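Local coordinates for hypothetical protein (Caulobacter crescentus, PDB 4GOQ) that is of unknown function but belongs to the DUF1491 family and folds as a mixed five-stranded sheet with two helices, at residues L4-V10 and D31-V37; A49-S53 and G100-L104; F63-R69 and L104-S110. All blocks are in the same frame, centred on the assembly; numbering follows the deposited sequence.

How the contacts relate
None of the three contacts is fully buried. Contacts 1 and 2 are partly buried, contact 2 nearest the chain centre (about 6 Å between centres), and contact 3 is at the surface. Contacts 2 and 3 share L104 and use neighbouring strands, 48-56 and 62-65 respectively, with centres about 7 Å apart; contact 1 sits about 17 Å from each, between centres, at the start of helix 6-19. Their chemistry follows their place: backbone carbonyls and a threonine hydroxyl in contact 1, aromatic packing beside one arginine in contact 2, and strand-like pairing ending in a salt bridge in contact 3. W9 joins them, touching L104, W64 and E106.

Contact 1 of 3, residues L4-V10 and D31-V37; sequences LSTDIWV and DARAGAV
T6, in the first turn of helix 6-19, meets segment D31-V37 with every atom of its side chain, joining the helix start to the loop that runs from strand 23-28 into strand 37-43. CB rests near two carbonyl oxygens, those of A32 and G35. From there the two branches part. The hydroxyl, placed beside the backbone N by chi1 of -56°, donates from OG1 to G35 O over 2.7 Å, approaching in the carbonyl plane on a lone pair. The methyl also lies close to G35 O, but its apolar partner is V37: T6 CG2 and V37 CG2 lie 3.4 Å apart, tighter than ordinary carbon contact, as the two side chains run past one another, pointing opposite ways. V10 CG2 and W9 CZ3 extend this apolar patch, the latter 3.9 Å from V37 CG1, while the indole nitrogen of W9 is held by E106.

Behind the threonine the backbones meet. D7 N donates to A32 O at 3.1 Å, N-H...O angle 161°, and T6 N gives a weak hydrogen bond to R33 O; the same R33 O lies 3.5 Å from S5 CA in a CH...O contact. The loop is braced by an Asx motif, A34 N donating to D31 OD2 over 2.9 Å.

S5 occupies the N-cap position, yet its side chain makes no capping bond. Loop carbonyls from A32 and R33 instead receive N-H groups at the helix start. The loop oxygens, partly negative, would probably complement the positive end of the helix dipole, with the apolar patch beside them.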
# COMPACT_ATOMS: atom_id res chain seq x y z
N LEU A 4 -7.34 -3.43 -15.12
CA LEU A 4 -8.08 -2.50 -14.28
C LEU A 4 -7.29 -1.23 -13.99
O LEU A 4 -6.14 -1.32 -13.57
CB LEU A 4 -8.42 -3.21 -12.97
CG LEU A 4 -9.40 -2.51 -12.04
CD1 LEU A 4 -10.77 -2.44 -12.67
CD2 LEU A 4 -9.54 -3.25 -10.75
N SER A 5 -7.92 -0.05 -14.19
CA SER A 5 -7.26 1.23 -13.88
C SER A 5 -6.94 1.30 -12.42
O SER A 5 -7.74 0.87 -11.60
CB SER A 5 -8.14 2.42 -14.29
OG SER A 5 -8.20 2.48 -15.70
N THR A 6 -5.76 1.81 -12.08
CA THR A 6 -5.30 1.90 -10.68
C THR A 6 -6.28 2.67 -9.79
O THR A 6 -6.52 2.24 -8.66
CB THR A 6 -3.90 2.52 -10.62
OG1 THR A 6 -3.04 1.73 -11.44
CG2 THR A 6 -3.37 2.58 -9.20
N ASP A 7 -6.84 3.79 -10.28
CA ASP A 7 -7.73 4.61 -9.45
C ASP A 7 -8.99 3.83 -9.04
O ASP A 7 -9.49 4.03 -7.95
CB ASP A 7 -8.09 5.94 -10.16
CG ASP A 7 -9.02 5.80 -11.36
OD1 ASP A 7 -8.77 4.92 -12.20
OD2 ASP A 7 -9.95 6.61 -11.49
N ILE A 8 -9.47 2.91 -9.90
CA ILE A 8 -10.64 2.06 -9.57
C ILE A 8 -10.25 1.12 -8.40
O ILE A 8 -11.00 0.94 -7.44
CB ILE A 8 -11.11 1.29 -10.83
CG1 ILE A 8 -11.69 2.30 -11.88
CG2 ILE A 8 -12.19 0.23 -10.48
CD1 ILE A 8 -12.02 1.69 -13.26
N TRP A 9 -9.10 0.50 -8.52
CA TRP A 9 -8.57 -0.42 -7.52
C TRP A 9 -8.32 0.33 -6.18
O TRP A 9 -8.62 -0.19 -5.10
CB TRP A 9 -7.28 -1.06 -8.07
CG TRP A 9 -6.66 -2.06 -7.12
CD1 TRP A 9 -6.87 -3.42 -7.11
CD2 TRP A 9 -5.83 -1.77 -5.99
NE1 TRP A 9 -6.18 -3.99 -6.05
CE2 TRP A 9 -5.55 -2.99 -5.34
CE3 TRP A 9 -5.28 -0.57 -5.47
CZ2 TRP A 9 -4.76 -3.06 -4.19
CZ3 TRP A 9 -4.52 -0.64 -4.31
CH2 TRP A 9 -4.23 -1.87 -3.70
N VAL A 10 -7.77 1.55 -6.26
CA VAL A 10 -7.51 2.35 -5.06
C VAL A 10 -8.85 2.73 -4.38
O VAL A 10 -8.95 2.61 -3.16
CB VAL A 10 -6.60 3.59 -5.35
CG1 VAL A 10 -6.47 4.48 -4.11
CG2 VAL A 10 -5.21 3.14 -5.82
N ASP A 31 -0.39 7.92 -11.48
CA ASP A 31 -1.03 7.78 -12.79
C ASP A 31 -2.33 6.96 -12.66
O ASP A 31 -2.30 5.84 -12.16
CB ASP A 31 -0.09 7.15 -13.85
CG ASP A 31 -0.74 7.02 -15.22
OD1 ASP A 31 -0.98 8.06 -15.86
OD2 ASP A 31 -1.12 5.88 -15.60
N ALA A 32 -3.47 7.56 -13.08
CA ALA A 32 -4.80 6.96 -12.91
C ALA A 32 -4.94 5.57 -13.55
O ALA A 32 -5.58 4.70 -12.97
CB ALA A 32 -5.87 7.89 -13.51
N ARG A 33 -4.42 5.40 -14.76
CA ARG A 33 -4.66 4.14 -15.49
C ARG A 33 -3.65 3.03 -15.16
O ARG A 33 -4.07 1.88 -15.06
CB ARG A 33 -4.64 4.41 -17.00
CG ARG A 33 -5.92 5.14 -17.44
CD ARG A 33 -6.01 5.46 -18.92
NE ARG A 33 -7.07 6.43 -19.19
CZ ARG A 33 -8.35 6.11 -19.39
NH1 ARG A 33 -8.73 4.84 -19.41
NH2 ARG A 33 -9.25 7.06 -19.59
N ALA A 34 -2.37 3.34 -15.01
CA ALA A 34 -1.36 2.30 -14.89
C ALA A 34 -0.33 2.53 -13.81
O ALA A 34 0.66 1.80 -13.78
CB ALA A 34 -0.64 2.15 -16.24
N GLY A 35 -0.54 3.50 -12.94
CA GLY A 35 0.43 3.75 -11.88
C GLY A 35 0.54 2.61 -10.89
O GLY A 35 -0.47 1.99 -10.50
N ALA A 36 1.78 2.32 -10.46
CA ALA A 36 2.04 1.32 -9.42
C ALA A 36 1.51 1.84 -8.08
O ALA A 36 1.24 3.03 -7.96
CB ALA A 36 3.53 1.08 -9.31
N VAL A 37 1.39 0.97 -7.07
CA VAL A 37 0.86 1.36 -5.76
C VAL A 37 1.77 0.86 -4.63
O VAL A 37 2.23 -0.28 -4.66
CB VAL A 37 -0.59 0.83 -5.52
CG1 VAL A 37 -1.14 1.29 -4.17
CG2 VAL A 37 -1.55 1.24 -6.64
O HOH W 1 -3.99 -0.47 -15.81

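Contact 2 of 3, residues A49-S53 and G100-L104; sequences ARLFS and GRHFL
R50 is the first residue of strand segment A49-S53 to touch G100-L104, and it does so through its guanidinium. NH2 donates to G100 O over 3.1 Å; the oxygen lies at the edge of the guanidinium, near its plane, while the nitrogen is tilted from the plane of the carbonyl. A water adds a second route, accepting from R50 NE at 2.9 Å and donating to the same G100 O, which therefore receives two bonds. A bend in the arginine chain at chi3, -65°, turns the flat group so that F52 CZ stands over one of its faces. With an alanine in place of R50, G100 O would probably lose both its direct N-H partner and the water held by NE, and the F52 ring edge the flat group it rests on.

Two residues on comes F52, whose side chain leaves the strand on the same side as R50. Its CE2 lies 3.9 Å from H102 CB, and the side chains cross at about a right angle, the ring centroids 5.3 Å apart and the planes at 69°. Farther round, F52 CG is 4.2 Å from L104 CD1. H102 is itself held in place: its ND1 accepts from L104 N at 3.0 Å, nearly in the imidazole plane, which fixes the ring's rotation.

In the sheet, R50 and F52 pair through their backbones with A41 and V39 of strand 37-43, and W64 of strand 62-65 also packs on F52. The arrangement is that of a sheet face covered by an irregular segment that follows the last strand, 91-97, with F52 and W64 on the sheet side, H102 on the segment's side, and R50 at the margin.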
# COMPACT_ATOMS: atom_id res chain seq x y z
N ALA A 49 4.40 -0.63 11.73
CA ALA A 49 3.88 -0.41 10.39
C ALA A 49 4.58 -1.29 9.36
O ALA A 49 5.72 -1.74 9.56
CB ALA A 49 4.03 1.06 10.02
N ARG A 50 3.88 -1.53 8.24
CA ARG A 50 4.42 -2.32 7.16
C ARG A 50 4.23 -1.58 5.86
O ARG A 50 3.30 -0.78 5.73
CB ARG A 50 3.72 -3.70 7.08
CG ARG A 50 4.07 -4.62 8.26
CD ARG A 50 3.25 -5.90 8.18
NE ARG A 50 1.81 -5.65 8.35
CZ ARG A 50 0.87 -6.56 8.11
NH1 ARG A 50 1.20 -7.78 7.72
NH2 ARG A 50 -0.41 -6.25 8.28
N LEU A 51 5.09 -1.85 4.89
CA LEU A 51 4.97 -1.24 3.56
C LEU A 51 4.91 -2.37 2.54
O LEU A 51 5.70 -3.32 2.61
CB LEU A 51 6.17 -0.31 3.34
CG LEU A 51 6.08 0.74 2.24
CD1 LEU A 51 4.97 1.76 2.53
CD2 LEU A 51 7.39 1.51 2.17
N PHE A 52 3.90 -2.32 1.65
CA PHE A 52 3.67 -3.34 0.64
C PHE A 52 3.79 -2.72 -0.76
O PHE A 52 3.26 -1.64 -1.00
CB PHE A 52 2.26 -3.98 0.83
CG PHE A 52 2.06 -4.67 2.16
CD1 PHE A 52 2.55 -5.96 2.38
CD2 PHE A 52 1.37 -4.05 3.19
CE1 PHE A 52 2.36 -6.60 3.61
CE2 PHE A 52 1.16 -4.70 4.41
CZ PHE A 52 1.67 -5.96 4.62
N SER A 53 4.53 -3.40 -1.65
CA SER A 53 4.68 -3.05 -3.07
C SER A 53 4.27 -4.25 -3.93
O SER A 53 4.21 -5.39 -3.46
CB SER A 53 6.09 -2.58 -3.42
OG SER A 53 7.04 -3.63 -3.29
N GLY A 100 -3.97 -3.17 12.48
CA GLY A 100 -2.91 -3.12 11.47
C GLY A 100 -3.21 -3.80 10.15
O GLY A 100 -2.29 -4.09 9.38
N ARG A 101 -4.52 -4.07 9.89
CA ARG A 101 -5.04 -4.70 8.67
C ARG A 101 -4.65 -3.89 7.49
O ARG A 101 -4.71 -2.65 7.55
CB ARG A 101 -6.57 -4.85 8.72
CG ARG A 101 -7.06 -5.92 9.69
CD ARG A 101 -8.57 -5.94 9.81
NE ARG A 101 -9.08 -4.71 10.42
CZ ARG A 101 -10.37 -4.38 10.49
NH1 ARG A 101 -11.29 -5.18 9.97
NH2 ARG A 101 -10.74 -3.23 11.04
N HIS A 102 -4.31 -4.55 6.39
CA HIS A 102 -3.97 -3.86 5.16
C HIS A 102 -5.17 -3.82 4.17
O HIS A 102 -5.10 -3.06 3.20
CB HIS A 102 -2.73 -4.50 4.50
CG HIS A 102 -2.85 -5.99 4.38
ND1 HIS A 102 -3.75 -6.57 3.52
CD2 HIS A 102 -2.21 -6.96 5.06
CE1 HIS A 102 -3.61 -7.88 3.67
NE2 HIS A 102 -2.69 -8.16 4.60
N PHE A 103 -6.24 -4.66 4.38
CA PHE A 103 -7.45 -4.72 3.51
C PHE A 103 -7.14 -5.09 2.04
O PHE A 103 -7.96 -4.85 1.15
CB PHE A 103 -8.23 -3.38 3.58
CG PHE A 103 -8.70 -3.08 4.98
CD1 PHE A 103 -9.85 -3.68 5.50
CD2 PHE A 103 -7.96 -2.25 5.82
CE1 PHE A 103 -10.27 -3.41 6.81
CE2 PHE A 103 -8.39 -1.98 7.13
CZ PHE A 103 -9.54 -2.55 7.61
N LEU A 104 -5.98 -5.69 1.79
CA LEU A 104 -5.62 -6.11 0.43
C LEU A 104 -6.28 -7.43 0.11
O LEU A 104 -6.26 -8.33 0.95
CB LEU A 104 -4.08 -6.22 0.29
CG LEU A 104 -3.32 -4.89 0.50
CD1 LEU A 104 -1.81 -5.14 0.69
CD2 LEU A 104 -3.62 -3.89 -0.61
O HOH W 2 0.46 -3.32 9.52

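Contact 3 of 3, residues F63-R69 and L104-S110; sequences FWMQPVR and LTEPVES
W64 carries L104 on one face of its indole, CD1 standing 3.8 Å from the centroid of the five-membered ring in a CH-pi contact. At the indole edge NE1 donates to E106 OE1 over 2.8 Å, almost straight at 170°, though it reaches the oxygen from above the carboxylate plane. The other oxygen of E106 binds W9, so two indoles grip one carboxylate. The guanidinium of R69 has Q66 CD over one face and the terminal carboxylate of S110 at its edge: NH1 forms a salt bridge to OXT at 2.8 Å and NH2 reaches O at 2.7 Å, end-on, while E109 completes the network through a long ion pair to NH2. The F63 ring meets E109 OE2 with its edge.

Between these ends the backbones pair. W64 N donates to P107 O at 2.8 Å, and E109 N to W64 O. E109, its CG anti to the backbone N (chi1 172°), extends across so that OE1 accepts from Q66 N, which meets it from above the carboxylate plane, while Q66 NE2 donates to E109 O.

W64 and V108 thus form a single parallel bridge, by which the C-terminal tail lies along strand 62-65, an outermost strand of the mixed sheet.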
# COMPACT_ATOMS: atom_id res chain seq x y z
N PHE A 63 0.78 -10.30 -6.40
CA PHE A 63 0.88 -10.47 -4.97
C PHE A 63 1.61 -9.25 -4.37
O PHE A 63 2.14 -8.41 -5.12
CB PHE A 63 1.54 -11.80 -4.59
CG PHE A 63 3.05 -11.91 -4.76
CD1 PHE A 63 3.60 -12.36 -5.96
CD2 PHE A 63 3.90 -11.65 -3.70
CE1 PHE A 63 4.99 -12.48 -6.11
CE2 PHE A 63 5.29 -11.75 -3.86
CZ PHE A 63 5.82 -12.21 -5.05
N TRP A 64 1.55 -9.11 -3.06
CA TRP A 64 2.21 -7.99 -2.38
C TRP A 64 3.45 -8.46 -1.61
O TRP A 64 3.40 -9.44 -0.88
CB TRP A 64 1.23 -7.28 -1.44
CG TRP A 64 0.07 -6.67 -2.19
CD1 TRP A 64 -1.11 -7.26 -2.51
CD2 TRP A 64 0.05 -5.36 -2.79
NE1 TRP A 64 -1.90 -6.39 -3.24
CE2 TRP A 64 -1.21 -5.21 -3.42
CE3 TRP A 64 0.95 -4.28 -2.80
CZ2 TRP A 64 -1.55 -4.05 -4.13
CZ3 TRP A 64 0.60 -3.13 -3.49
CH2 TRP A 64 -0.65 -3.00 -4.11
N MSE A 65 4.54 -7.75 -1.80
CA MSE A 65 5.82 -8.04 -1.14
C MSE A 65 6.15 -6.87 -0.23
O MSE A 65 5.59 -5.79 -0.42
CB MSE A 65 6.96 -8.31 -2.19
CG MSE A 65 7.29 -7.12 -3.12
SE MSE A 65 8.73 -7.45 -4.46
CE MSE A 65 9.27 -5.64 -4.77
N GLN A 66 7.05 -7.06 0.74
CA GLN A 66 7.52 -5.97 1.62
C GLN A 66 8.92 -5.62 1.16
O GLN A 66 9.83 -6.43 1.31
CB GLN A 66 7.47 -6.34 3.11
CG GLN A 66 6.03 -6.56 3.57
CD GLN A 66 5.98 -6.98 5.01
OE1 GLN A 66 6.46 -6.27 5.89
NE2 GLN A 66 5.40 -8.14 5.27
N PRO A 67 9.07 -4.47 0.46
CA PRO A 67 10.40 -4.12 -0.10
C PRO A 67 11.37 -3.59 0.95
O PRO A 67 12.57 -3.45 0.68
CB PRO A 67 10.06 -3.04 -1.12
CG PRO A 67 8.84 -2.37 -0.57
CD PRO A 67 8.05 -3.44 0.15
N VAL A 68 10.86 -3.29 2.13
CA VAL A 68 11.61 -2.78 3.28
C VAL A 68 10.84 -3.22 4.53
O VAL A 68 9.60 -3.25 4.50
CB VAL A 68 11.86 -1.23 3.22
CG1 VAL A 68 10.54 -0.47 3.06
CG2 VAL A 68 12.65 -0.73 4.45
N ARG A 69 11.57 -3.64 5.57
CA ARG A 69 10.97 -4.03 6.84
C ARG A 69 11.65 -3.28 7.93
O ARG A 69 12.88 -3.25 7.97
CB ARG A 69 11.09 -5.54 7.12
CG ARG A 69 10.40 -6.42 6.10
CD ARG A 69 10.79 -7.86 6.37
NE ARG A 69 10.30 -8.69 5.28
CZ ARG A 69 9.24 -9.48 5.35
NH1 ARG A 69 8.58 -9.61 6.50
NH2 ARG A 69 8.85 -10.18 4.30
N LEU A 104 -5.98 -5.69 1.79
CA LEU A 104 -5.62 -6.11 0.43
C LEU A 104 -6.28 -7.43 0.11
O LEU A 104 -6.26 -8.33 0.95
CB LEU A 104 -4.08 -6.22 0.29
CG LEU A 104 -3.32 -4.89 0.50
CD1 LEU A 104 -1.81 -5.14 0.69
CD2 LEU A 104 -3.62 -3.89 -0.61
N THR A 105 -6.83 -7.58 -1.10
CA THR A 105 -7.50 -8.86 -1.45
C THR A 105 -6.53 -9.86 -2.08
O THR A 105 -6.79 -11.06 -2.03
CB THR A 105 -8.71 -8.66 -2.35
OG1 THR A 105 -8.30 -8.12 -3.61
CG2 THR A 105 -9.77 -7.77 -1.72
N GLU A 106 -5.45 -9.37 -2.71
CA GLU A 106 -4.44 -10.22 -3.36
C GLU A 106 -3.55 -10.86 -2.29
O GLU A 106 -3.43 -10.30 -1.20
CB GLU A 106 -3.58 -9.41 -4.35
CG GLU A 106 -4.35 -8.66 -5.44
CD GLU A 106 -4.94 -7.32 -5.04
OE1 GLU A 106 -4.63 -6.82 -3.93
OE2 GLU A 106 -5.77 -6.79 -5.82
N PRO A 107 -2.85 -11.98 -2.60
CA PRO A 107 -1.96 -12.58 -1.60
C PRO A 107 -0.83 -11.65 -1.18
O PRO A 107 -0.35 -10.82 -1.96
CB PRO A 107 -1.40 -13.81 -2.32
CG PRO A 107 -2.42 -14.14 -3.36
CD PRO A 107 -2.87 -12.78 -3.83
N VAL A 108 -0.41 -11.80 0.06
CA VAL A 108 0.61 -10.96 0.66
C VAL A 108 1.79 -11.85 1.14
O VAL A 108 1.58 -12.94 1.63
CB VAL A 108 -0.04 -10.16 1.82
CG1 VAL A 108 1.00 -9.50 2.70
CG2 VAL A 108 -1.04 -9.12 1.30
N GLU A 109 3.02 -11.34 0.98
CA GLU A 109 4.25 -11.96 1.46
C GLU A 109 4.43 -11.47 2.92
O GLU A 109 4.49 -10.25 3.18
CB GLU A 109 5.41 -11.53 0.52
CG GLU A 109 6.83 -11.90 0.92
CD GLU A 109 7.83 -11.07 0.13
OE1 GLU A 109 8.22 -9.98 0.63
OE2 GLU A 109 8.12 -11.44 -1.03
N SER A 110 4.43 -12.41 3.88
CA SER A 110 4.61 -12.13 5.32
C SER A 110 6.01 -11.61 5.65
O SER A 110 6.96 -11.95 4.91
CB SER A 110 4.34 -13.38 6.15
OG SER A 110 5.23 -14.43 5.83
OXT SER A 110 6.17 -10.93 6.69